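Local structure of inosine-uridine nucleoside N-ribohydrolase (Xanthomonas oryzae pv. oryzae, 4KL0) at residues A[76-81]-A[119-124]; A[92-97]-A[125-130]; A[35-40]-A[112-117]; A[44-49]-A[82-87]. The protein binds calcium and probably belongs to the nucleoside hydrolases, enzymes that cleave N-glycosidic bonds, although its own substrate is not established. All coordinates share one frame; numbering follows the deposited sequence.

Contact 1: residues A[76-81]-A[119-124]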
# COMPACT_ATOMS: atom_id res chain seq x y z
N ARG A 76 -5.80 -12.69 -6.28
CA ARG A 76 -5.16 -11.72 -5.41
C ARG A 76 -5.78 -11.73 -4.02
O ARG A 76 -5.04 -11.67 -3.05
CB ARG A 76 -5.22 -10.31 -6.02
CG ARG A 76 -4.49 -10.16 -7.32
CD ARG A 76 -4.43 -8.65 -7.71
NE ARG A 76 -4.14 -8.50 -9.14
CZ ARG A 76 -2.97 -8.75 -9.71
NH1 ARG A 76 -1.90 -9.18 -8.97
NH2 ARG A 76 -2.84 -8.57 -11.03
N ALA A 77 -7.11 -11.85 -3.94
CA ALA A 77 -7.77 -11.85 -2.65
C ALA A 77 -7.40 -13.11 -1.85
O ALA A 77 -7.19 -13.05 -0.66
CB ALA A 77 -9.32 -11.79 -2.85
N GLN A 78 -7.33 -14.25 -2.52
CA GLN A 78 -6.89 -15.48 -1.89
C GLN A 78 -5.48 -15.33 -1.39
O GLN A 78 -5.15 -15.82 -0.31
CB GLN A 78 -6.97 -16.63 -2.86
CG GLN A 78 -8.45 -17.04 -3.17
CD GLN A 78 -8.50 -18.10 -4.24
OE1 GLN A 78 -7.74 -19.07 -4.18
NE2 GLN A 78 -9.35 -17.92 -5.24
N LEU A 79 -4.59 -14.69 -2.17
CA LEU A 79 -3.26 -14.44 -1.64
C LEU A 79 -3.23 -13.51 -0.40
O LEU A 79 -2.51 -13.76 0.54
CB LEU A 79 -2.36 -13.90 -2.75
CG LEU A 79 -0.96 -13.48 -2.37
CD1 LEU A 79 -0.13 -13.68 -3.54
CD2 LEU A 79 -0.93 -11.99 -1.95
N ALA A 80 -3.99 -12.41 -0.45
CA ALA A 80 -4.05 -11.54 0.69
C ALA A 80 -4.52 -12.29 1.92
O ALA A 80 -3.91 -12.18 2.99
CB ALA A 80 -4.94 -10.32 0.42
N LYS A 81 -5.57 -13.09 1.75
CA LYS A 81 -6.10 -13.79 2.91
C LYS A 81 -5.10 -14.84 3.41
O LYS A 81 -4.89 -14.97 4.64
CB LYS A 81 -7.47 -14.38 2.53
CG LYS A 81 -8.11 -15.23 3.64
CD LYS A 81 -8.55 -14.35 4.78
CE LYS A 81 -9.42 -15.11 5.78
NZ LYS A 81 -9.68 -14.20 6.90
N ALA A 119 1.63 -20.29 -3.99
CA ALA A 119 1.47 -21.24 -2.88
C ALA A 119 1.00 -20.58 -1.61
O ALA A 119 0.81 -21.25 -0.59
CB ALA A 119 2.81 -21.95 -2.61
N LEU A 120 0.87 -19.26 -1.62
CA LEU A 120 0.39 -18.61 -0.42
C LEU A 120 -1.13 -18.44 -0.42
O LEU A 120 -1.70 -18.01 0.58
CB LEU A 120 1.11 -17.27 -0.18
CG LEU A 120 2.56 -17.36 0.33
CD1 LEU A 120 3.03 -16.00 0.85
CD2 LEU A 120 2.65 -18.36 1.43
N ARG A 121 -1.81 -18.78 -1.51
CA ARG A 121 -3.23 -18.52 -1.60
C ARG A 121 -4.05 -19.35 -0.61
O ARG A 121 -3.84 -20.57 -0.48
CB ARG A 121 -3.75 -18.81 -2.99
CG ARG A 121 -3.30 -17.77 -4.03
CD ARG A 121 -3.74 -18.20 -5.41
NE ARG A 121 -2.93 -19.31 -5.89
CZ ARG A 121 -2.95 -19.78 -7.13
NH1 ARG A 121 -3.76 -19.25 -8.08
NH2 ARG A 121 -2.13 -20.79 -7.43
N ALA A 122 -4.99 -18.70 0.08
CA ALA A 122 -5.98 -19.43 0.88
C ALA A 122 -6.93 -20.08 -0.13
O ALA A 122 -6.87 -19.78 -1.34
CB ALA A 122 -6.74 -18.50 1.77
N ALA A 123 -7.81 -20.97 0.33
CA ALA A 123 -8.85 -21.53 -0.55
C ALA A 123 -9.85 -20.46 -1.05
O ALA A 123 -10.09 -19.45 -0.34
CB ALA A 123 -9.60 -22.64 0.19
N PRO A 124 -10.45 -20.67 -2.25
CA PRO A 124 -11.36 -19.72 -2.91
C PRO A 124 -12.52 -19.35 -2.02
O PRO A 124 -12.92 -18.18 -1.94
CB PRO A 124 -11.86 -20.50 -4.12
CG PRO A 124 -10.73 -21.38 -4.48
CD PRO A 124 -10.16 -21.81 -3.14
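Ala122 and Gln78 are joined through the main chain: the N-H of Ala122 donates to the carbonyl O of Gln78 over 2.9 Å, N to O, in an almost straight bond (171° at the hydrogen). The same oxygen receives a longer C-H...O contact from Arg121, its CA 3.6 Å from Gln78 O.

Van der Waals packing does the rest between the two segments. With CG turned anti to the carbonyl carbon (chi1 -71°), the extended Gln78 reaches across to Pro124; its CB and CG pass close to Ala122 O on the way, and its CD rests 3.5 Å from Pro124 CA. Of the Arg121 side chain it is the aliphatic root that touches: CG stands 3.8 Å from Leu79 N, while NH1 runs off to Gln75 and NE to Ala118 O. The methyl of Ala122 meets CG of Lys81 at 4.0 Å, small enough to let the loop come close; the lysine then carries its ammonium away to Val92 O.

Within residues 76-81 the grip is therefore one backbone bond and the hydrocarbon parts of polar side chains. The guanidinium of Arg121 adds a second tie to the same helix, at Gln75, while the ammonium of Lys81 is spent on Val92 O. Both charged ends stay satisfied as their carbon chains do the packing.

Contact 2: residues A[92-97]-A[125-130]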
# COMPACT_ATOMS: atom_id res chain seq x y z
N VAL A 92 -9.40 -10.67 9.57
CA VAL A 92 -9.51 -9.77 8.43
C VAL A 92 -10.45 -10.34 7.37
O VAL A 92 -10.26 -11.45 6.82
CB VAL A 92 -8.09 -9.49 7.85
CG1 VAL A 92 -8.20 -8.58 6.67
CG2 VAL A 92 -7.18 -8.92 8.93
N ARG A 93 -11.48 -9.55 7.02
CA ARG A 93 -12.41 -10.00 6.02
C ARG A 93 -11.98 -9.52 4.63
O ARG A 93 -12.01 -8.32 4.33
CB ARG A 93 -13.80 -9.50 6.34
CG ARG A 93 -14.84 -10.20 5.55
CD ARG A 93 -16.21 -9.51 5.80
NE ARG A 93 -17.28 -10.10 5.00
CZ ARG A 93 -17.48 -9.89 3.70
NH1 ARG A 93 -16.65 -9.08 2.99
NH2 ARG A 93 -18.52 -10.48 3.09
N VAL A 94 -11.59 -10.46 3.79
CA VAL A 94 -11.09 -10.13 2.46
C VAL A 94 -12.17 -10.42 1.42
O VAL A 94 -12.75 -11.55 1.34
CB VAL A 94 -9.83 -10.92 2.13
CG1 VAL A 94 -9.29 -10.54 0.78
CG2 VAL A 94 -8.76 -10.74 3.23
N ALA A 95 -12.37 -9.44 0.55
CA ALA A 95 -13.37 -9.58 -0.51
C ALA A 95 -12.80 -9.16 -1.89
O ALA A 95 -11.96 -8.23 -1.97
CB ALA A 95 -14.56 -8.71 -0.17
N ARG A 96 -13.23 -9.83 -2.96
CA ARG A 96 -12.91 -9.43 -4.32
C ARG A 96 -13.71 -8.16 -4.69
O ARG A 96 -14.94 -8.12 -4.51
CB ARG A 96 -13.36 -10.57 -5.26
CG ARG A 96 -13.56 -10.16 -6.67
CD ARG A 96 -13.86 -11.32 -7.59
NE ARG A 96 -15.26 -11.53 -7.88
CZ ARG A 96 -15.69 -12.67 -8.42
NH1 ARG A 96 -16.98 -12.84 -8.70
NH2 ARG A 96 -14.80 -13.65 -8.67
N GLY A 97 -13.05 -7.16 -5.29
CA GLY A 97 -13.72 -5.98 -5.77
C GLY A 97 -14.50 -6.22 -7.06
O GLY A 97 -14.53 -7.33 -7.59
N ASP A 125 -13.03 -20.33 -1.29
CA ASP A 125 -14.17 -20.07 -0.42
C ASP A 125 -13.78 -19.35 0.90
O ASP A 125 -14.65 -19.01 1.71
CB ASP A 125 -15.01 -21.36 -0.20
CG ASP A 125 -15.77 -21.83 -1.50
OD1 ASP A 125 -16.46 -20.99 -2.16
OD2 ASP A 125 -15.65 -23.05 -1.86
N ALA A 126 -12.48 -19.05 1.10
CA ALA A 126 -12.08 -18.22 2.25
C ALA A 126 -12.24 -16.71 2.03
O ALA A 126 -12.13 -15.94 2.99
CB ALA A 126 -10.65 -18.54 2.69
N VAL A 127 -12.49 -16.28 0.79
CA VAL A 127 -12.68 -14.87 0.48
C VAL A 127 -14.11 -14.61 -0.06
O VAL A 127 -14.78 -15.53 -0.57
CB VAL A 127 -11.58 -14.39 -0.49
CG1 VAL A 127 -10.19 -14.74 0.11
CG2 VAL A 127 -11.74 -15.04 -1.79
N HIS A 128 -14.55 -13.36 0.06
CA HIS A 128 -15.95 -13.00 -0.20
C HIS A 128 -16.06 -12.35 -1.60
O HIS A 128 -15.08 -11.84 -2.12
CB HIS A 128 -16.43 -12.08 0.91
CG HIS A 128 -16.41 -12.73 2.26
ND1 HIS A 128 -17.41 -13.57 2.71
CD2 HIS A 128 -15.50 -12.66 3.27
CE1 HIS A 128 -17.13 -13.98 3.93
NE2 HIS A 128 -15.97 -13.45 4.30
N THR A 129 -17.23 -12.43 -2.25
CA THR A 129 -17.29 -12.05 -3.65
C THR A 129 -18.08 -10.78 -3.78
O THR A 129 -18.29 -10.28 -4.89
CB THR A 129 -17.93 -13.15 -4.52
OG1 THR A 129 -19.01 -13.76 -3.79
CG2 THR A 129 -16.88 -14.22 -4.87
N ASP A 130 -18.51 -10.27 -2.63
CA ASP A 130 -19.45 -9.15 -2.66
C ASP A 130 -18.84 -7.76 -2.38
O ASP A 130 -19.52 -6.89 -1.82
CB ASP A 130 -20.70 -9.43 -1.80
CG ASP A 130 -20.36 -10.00 -0.43
OD1 ASP A 130 -19.18 -10.35 -0.22
OD2 ASP A 130 -21.28 -10.08 0.44
O HOH W 1 -18.26 -7.65 1.05
O HOH W 2 -11.97 -13.40 4.42
O HOH W 3 -17.18 -8.18 -6.31
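Arg93 and His128 form the compact heart of this contact. The guanidinium lies flat on the imidazole, centres 3.6 Å apart and planes only 11° from parallel. NH2 sits over the rim of the ring, 3.2 Å from His128 CG, and the aliphatic part joins in, with Arg93 CG 3.4 Å from His128 CD2. Arginine suits the place because its flat end can stack while its N-H groups still point outward in plane. CG anti to the backbone N (chi1 -166°) and an extended chain as far as NE carry that end over the ring. The backbones are joined as well: His128 N donates to Val94 O, and Arg96 N to His128 O, each over 2.9 Å between N and O. A water bridges Val94 N and Ala126 O. Val94 and Val127 add an apolar touch on the side facing helix 70-86.

The outer side is looser. Asp130 OD1 lies at the guanidinium edge, where Arg93 NH2 makes a weak salt bridge to it at 3.4 Å, and a water joins Arg93 NH1 and Asp130 OD1 through weak bonds. Another water lies within bonding range of Arg96 O and Thr129 O, with more acceptors around it than it has protons. The methyl CG2 of Thr129 stands 4.1 Å from CZ of Arg96, over the face of a guanidinium that bonds to Ser74.

Ala95 and His128 make a single beta bridge, by which a loop segment borders strand 93-96, one edge of the mostly parallel, Rossmann-like sheet.

Contact 3: residues A[35-40]-A[112-117]. With CA (calcium ion), chain B.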
# COMPACT_ATOMS: atom_id res chain seq x y z
N ASP A 35 -4.00 -4.29 -4.17
CA ASP A 35 -3.82 -5.10 -5.40
C ASP A 35 -2.54 -5.91 -5.28
O ASP A 35 -1.59 -5.70 -6.01
CB ASP A 35 -3.79 -4.21 -6.67
CG ASP A 35 -2.73 -3.08 -6.60
OD1 ASP A 35 -2.03 -2.96 -5.56
OD2 ASP A 35 -2.57 -2.37 -7.64
N PRO A 36 -2.54 -6.88 -4.37
CA PRO A 36 -1.25 -7.55 -4.04
C PRO A 36 -0.76 -8.53 -5.13
O PRO A 36 -1.51 -9.01 -6.03
CB PRO A 36 -1.59 -8.34 -2.77
CG PRO A 36 -3.10 -8.68 -2.93
CD PRO A 36 -3.65 -7.35 -3.51
N ASN A 37 0.53 -8.82 -4.99
CA ASN A 37 1.22 -9.84 -5.82
C ASN A 37 1.48 -9.44 -7.27
O ASN A 37 1.65 -10.31 -8.13
CB ASN A 37 0.57 -11.20 -5.71
CG ASN A 37 1.56 -12.32 -5.98
OD1 ASN A 37 2.70 -12.25 -5.49
ND2 ASN A 37 1.15 -13.35 -6.76
N LYS A 38 1.52 -8.15 -7.57
CA LYS A 38 2.20 -7.74 -8.81
C LYS A 38 3.52 -7.06 -8.49
O LYS A 38 4.36 -6.82 -9.37
CB LYS A 38 1.31 -6.90 -9.75
CG LYS A 38 0.53 -5.72 -9.16
CD LYS A 38 1.40 -4.45 -9.02
CE LYS A 38 0.52 -3.22 -8.57
NZ LYS A 38 1.42 -2.03 -8.39
N ASP A 39 3.74 -6.81 -7.20
CA ASP A 39 5.02 -6.27 -6.70
C ASP A 39 5.04 -6.55 -5.19
O ASP A 39 4.08 -7.11 -4.67
CB ASP A 39 5.17 -4.79 -7.05
CG ASP A 39 4.08 -3.88 -6.47
OD1 ASP A 39 3.49 -4.17 -5.40
OD2 ASP A 39 3.83 -2.82 -7.14
N PRO A 40 6.10 -6.19 -4.44
CA PRO A 40 6.07 -6.50 -3.01
C PRO A 40 5.25 -5.59 -2.13
O PRO A 40 4.96 -5.97 -0.99
CB PRO A 40 7.55 -6.31 -2.56
CG PRO A 40 8.36 -6.12 -3.86
CD PRO A 40 7.39 -5.61 -4.89
N LYS A 112 -0.81 -9.26 -14.15
CA LYS A 112 0.47 -9.69 -13.54
C LYS A 112 0.30 -10.32 -12.15
O LYS A 112 -0.21 -9.70 -11.23
CB LYS A 112 1.39 -8.45 -13.49
CG LYS A 112 2.84 -8.72 -13.06
CD LYS A 112 3.68 -7.49 -13.42
CE LYS A 112 4.88 -7.38 -12.47
NZ LYS A 112 6.08 -6.82 -13.22
N PHE A 113 0.73 -11.57 -11.98
CA PHE A 113 0.54 -12.30 -10.71
C PHE A 113 1.77 -13.17 -10.51
O PHE A 113 1.99 -14.15 -11.22
CB PHE A 113 -0.77 -13.14 -10.73
CG PHE A 113 -1.09 -13.82 -9.42
CD1 PHE A 113 -1.88 -13.20 -8.46
CD2 PHE A 113 -0.58 -15.10 -9.10
CE1 PHE A 113 -2.19 -13.80 -7.25
CE2 PHE A 113 -0.89 -15.72 -7.90
CZ PHE A 113 -1.69 -15.10 -6.95
N LEU A 114 2.58 -12.75 -9.56
CA LEU A 114 3.98 -13.25 -9.46
C LEU A 114 3.98 -14.69 -8.95
O LEU A 114 3.20 -15.06 -8.05
CB LEU A 114 4.79 -12.32 -8.53
CG LEU A 114 4.95 -10.88 -9.04
CD1 LEU A 114 5.65 -9.97 -8.00
CD2 LEU A 114 5.66 -10.89 -10.35
N ALA A 115 4.84 -15.52 -9.52
CA ALA A 115 4.80 -16.96 -9.16
C ALA A 115 4.99 -17.26 -7.65
O ALA A 115 4.42 -18.24 -7.10
CB ALA A 115 5.84 -17.70 -9.98
N GLU A 116 5.73 -16.40 -6.97
CA GLU A 116 6.04 -16.60 -5.55
C GLU A 116 4.77 -16.57 -4.67
O GLU A 116 4.70 -17.16 -3.57
CB GLU A 116 7.03 -15.52 -5.10
CG GLU A 116 8.43 -15.59 -5.69
CD GLU A 116 8.60 -15.05 -7.09
OE1 GLU A 116 7.65 -14.45 -7.66
OE2 GLU A 116 9.69 -15.24 -7.66
N GLY A 117 3.73 -15.88 -5.13
CA GLY A 117 2.52 -15.86 -4.37
C GLY A 117 1.61 -17.04 -4.55
O GLY A 117 0.70 -17.21 -3.76
CA CA B . -0.41 -1.43 -4.46
O HOH W 4 -0.78 -0.68 -6.92
O HOH W 5 1.85 -1.59 -5.49
O HOH W 6 0.47 1.08 -4.91
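Asn37 reaches from its own loop into residues 112-117, with CG anti to the backbone N (chi1 -154°). Its CB lies 4.1 Å from Phe113 CE1. CG passes beside the backbone of Leu114, and the amide then divides its work. OD1 packs 3.7 Å from Leu114 CB and accepts from the hydroxyl of Tyr252. ND2 donates over 3.0 Å to Leu114 O, on a lone pair in the carbonyl plane, and stands over the centre of the Phe113 ring, 3.1 Å above its plane. An amide suits this spot, offering both a donor and an acceptor without charge. Leu114 O also receives Gly117 N, while Leu114 N returns a bond to Asn37 O at 3.0 Å.

Neighbouring groups complete the fit. Leu114 CD1 lies 3.6 Å from the carbonyl carbon of Lys38, whose NZ forms a salt bridge with Asp39 OD2 and holds a calcium-bound water.

The loop held in this way follows strand 28-34 and carries Asp35, whose OD1 binds the calcium ion at 2.5 Å beside Asp42, Ile151 O and Asp318. An aspartate-rich loop at the C-terminal end of a parallel strand, gripping calcium, is the characteristic metal site of the nucleoside hydrolase family.

Contact 4: residues A[44-49]-A[82-87]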
# COMPACT_ATOMS: atom_id res chain seq x y z
N VAL A 44 4.14 -6.00 1.95
CA VAL A 44 4.89 -5.31 3.00
C VAL A 44 3.92 -4.49 3.86
O VAL A 44 4.05 -4.46 5.11
CB VAL A 44 6.00 -4.38 2.42
CG1 VAL A 44 6.78 -3.74 3.62
CG2 VAL A 44 6.95 -5.23 1.53
N THR A 45 2.91 -3.88 3.21
CA THR A 45 1.95 -3.08 3.98
C THR A 45 1.15 -3.97 4.93
O THR A 45 0.89 -3.58 6.08
CB THR A 45 0.97 -2.36 3.02
OG1 THR A 45 1.73 -1.66 2.05
CG2 THR A 45 0.08 -1.38 3.78
N TYR A 46 0.74 -5.17 4.49
CA TYR A 46 -0.03 -6.06 5.36
C TYR A 46 0.86 -6.43 6.56
O TYR A 46 0.39 -6.54 7.72
CB TYR A 46 -0.41 -7.37 4.65
CG TYR A 46 -1.19 -7.24 3.37
CD1 TYR A 46 -1.85 -6.05 3.04
CD2 TYR A 46 -1.26 -8.27 2.48
CE1 TYR A 46 -2.53 -5.92 1.81
CE2 TYR A 46 -1.94 -8.17 1.29
CZ TYR A 46 -2.58 -7.00 0.95
OH TYR A 46 -3.19 -6.94 -0.27
N THR A 47 2.16 -6.66 6.26
CA THR A 47 3.13 -7.06 7.31
C THR A 47 3.32 -5.96 8.37
O THR A 47 3.18 -6.22 9.57
CB THR A 47 4.46 -7.45 6.70
OG1 THR A 47 4.22 -8.52 5.79
CG2 THR A 47 5.45 -7.96 7.75
N ILE A 48 3.61 -4.73 7.94
CA ILE A 48 3.64 -3.68 8.95
C ILE A 48 2.31 -3.41 9.63
O ILE A 48 2.32 -3.03 10.80
CB ILE A 48 4.25 -2.38 8.51
CG1 ILE A 48 3.40 -1.66 7.48
CG2 ILE A 48 5.69 -2.63 7.93
CD1 ILE A 48 3.80 -0.19 7.31
N ALA A 49 1.18 -3.62 8.94
CA ALA A 49 -0.13 -3.47 9.59
C ALA A 49 -0.28 -4.48 10.72
O ALA A 49 -0.92 -4.16 11.72
CB ALA A 49 -1.27 -3.62 8.61
N GLY A 82 -4.42 -15.53 2.49
CA GLY A 82 -3.30 -16.39 2.86
C GLY A 82 -2.20 -15.71 3.66
O GLY A 82 -1.63 -16.30 4.60
N VAL A 83 -1.87 -14.46 3.31
CA VAL A 83 -0.88 -13.71 4.05
C VAL A 83 -1.40 -13.28 5.42
O VAL A 83 -0.71 -13.49 6.43
CB VAL A 83 -0.40 -12.49 3.25
CG1 VAL A 83 0.46 -11.53 4.12
CG2 VAL A 83 0.38 -12.95 2.00
N PHE A 84 -2.63 -12.78 5.49
CA PHE A 84 -3.20 -12.45 6.81
C PHE A 84 -3.24 -13.67 7.76
O PHE A 84 -2.92 -13.53 8.93
CB PHE A 84 -4.58 -11.80 6.67
CG PHE A 84 -4.54 -10.48 5.99
CD1 PHE A 84 -3.68 -9.46 6.44
CD2 PHE A 84 -5.35 -10.26 4.90
CE1 PHE A 84 -3.66 -8.21 5.74
CE2 PHE A 84 -5.35 -9.04 4.20
CZ PHE A 84 -4.51 -8.03 4.65
N ASP A 85 -3.57 -14.83 7.20
CA ASP A 85 -3.58 -16.08 7.99
C ASP A 85 -2.19 -16.38 8.58
O ASP A 85 -2.04 -16.68 9.79
CB ASP A 85 -4.00 -17.24 7.11
CG ASP A 85 -5.49 -17.25 6.75
OD1 ASP A 85 -6.32 -16.52 7.38
OD2 ASP A 85 -5.81 -18.03 5.83
N ARG A 86 -1.15 -16.24 7.76
CA ARG A 86 0.26 -16.49 8.19
C ARG A 86 0.84 -15.41 9.10
O ARG A 86 1.87 -15.58 9.76
CB ARG A 86 1.12 -16.65 6.94
CG ARG A 86 0.71 -17.91 6.20
CD ARG A 86 1.41 -18.00 4.84
NE ARG A 86 1.17 -19.28 4.16
CZ ARG A 86 0.06 -19.61 3.50
NH1 ARG A 86 -1.00 -18.83 3.48
NH2 ARG A 86 -0.01 -20.80 2.89
N LEU A 87 0.19 -14.25 9.13
CA LEU A 87 0.55 -13.17 10.05
C LEU A 87 -0.31 -13.23 11.31
O LEU A 87 -0.25 -12.35 12.14
CB LEU A 87 0.30 -11.79 9.38
CG LEU A 87 1.17 -11.42 8.19
CD1 LEU A 87 0.61 -10.10 7.58
CD2 LEU A 87 2.66 -11.27 8.59
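Tyr46 and Phe84 bring two aromatic rings together between helices 41-54 and 70-86. Their planes are inclined by 41° and their centroids lie 4.6 Å apart, an oblique pairing that is neither a flat stack nor a T. The CZ of Phe84 hangs over one face of the tyrosine ring, toward its rim, and CE1 of Phe84 comes to 3.5 Å from Tyr46 CB. With CG of Phe84 anti to its carbonyl carbon (chi1 -65°), the end of the ring is brought nearer to helix 41-54 than its root would suggest.

Aliphatic groups fill in around the pair. Val83 CG1 lies at the edge of the tyrosine ring, 4.0 Å from Tyr46 CD2, where a beta-branched residue presents a methyl close to its own helix. Leu87, just past the end of helix 70-86, extends CD1 to 3.6 Å from Tyr46 O and 4.1 Å from Tyr46 CB; the same methyl lies 4.0 Å from Thr47 CA. Both helices follow adjacent parallel strands, 28-34 and 58-65, so this is the packing of successive helices in a Rossmann-like beta-alpha-beta arrangement.

Polar atoms of these buried residues look elsewhere. Tyrosine suits its position because the ring can pack against Phe84 while OH bonds to Thr34 OG1. Thr47 OG1 bonds to Val43 O one turn back in its own helix, which satisfies the hydroxyl, and the side chain also touches Val249, Leu253 and Ala369.

In the fold
Helix 70-86 ties the set together: contact 1 uses its middle and contact 4 its end, their centres about 12 Å apart. Contact 2, its centre about 10 Å from that of contact 1, lies on strand 93-96, the next element of the chain and an edge of the sheet. The centre of contact 3 is about 11 Å from that of contact 1, at the loop between strand 28-34 and helix 41-54; helix 41-54 also supplies one side of contact 4. The long loop between helices 104-110 and 133-141 serves contacts 3, 1 and 2 in turn, running from beside the calcium-binding loop to the sheet edge. Contact 4 is nested in the chain loop closed by contact 3, and the metal-binding loop touches helix 41-54 where Pro36 meets Tyr46.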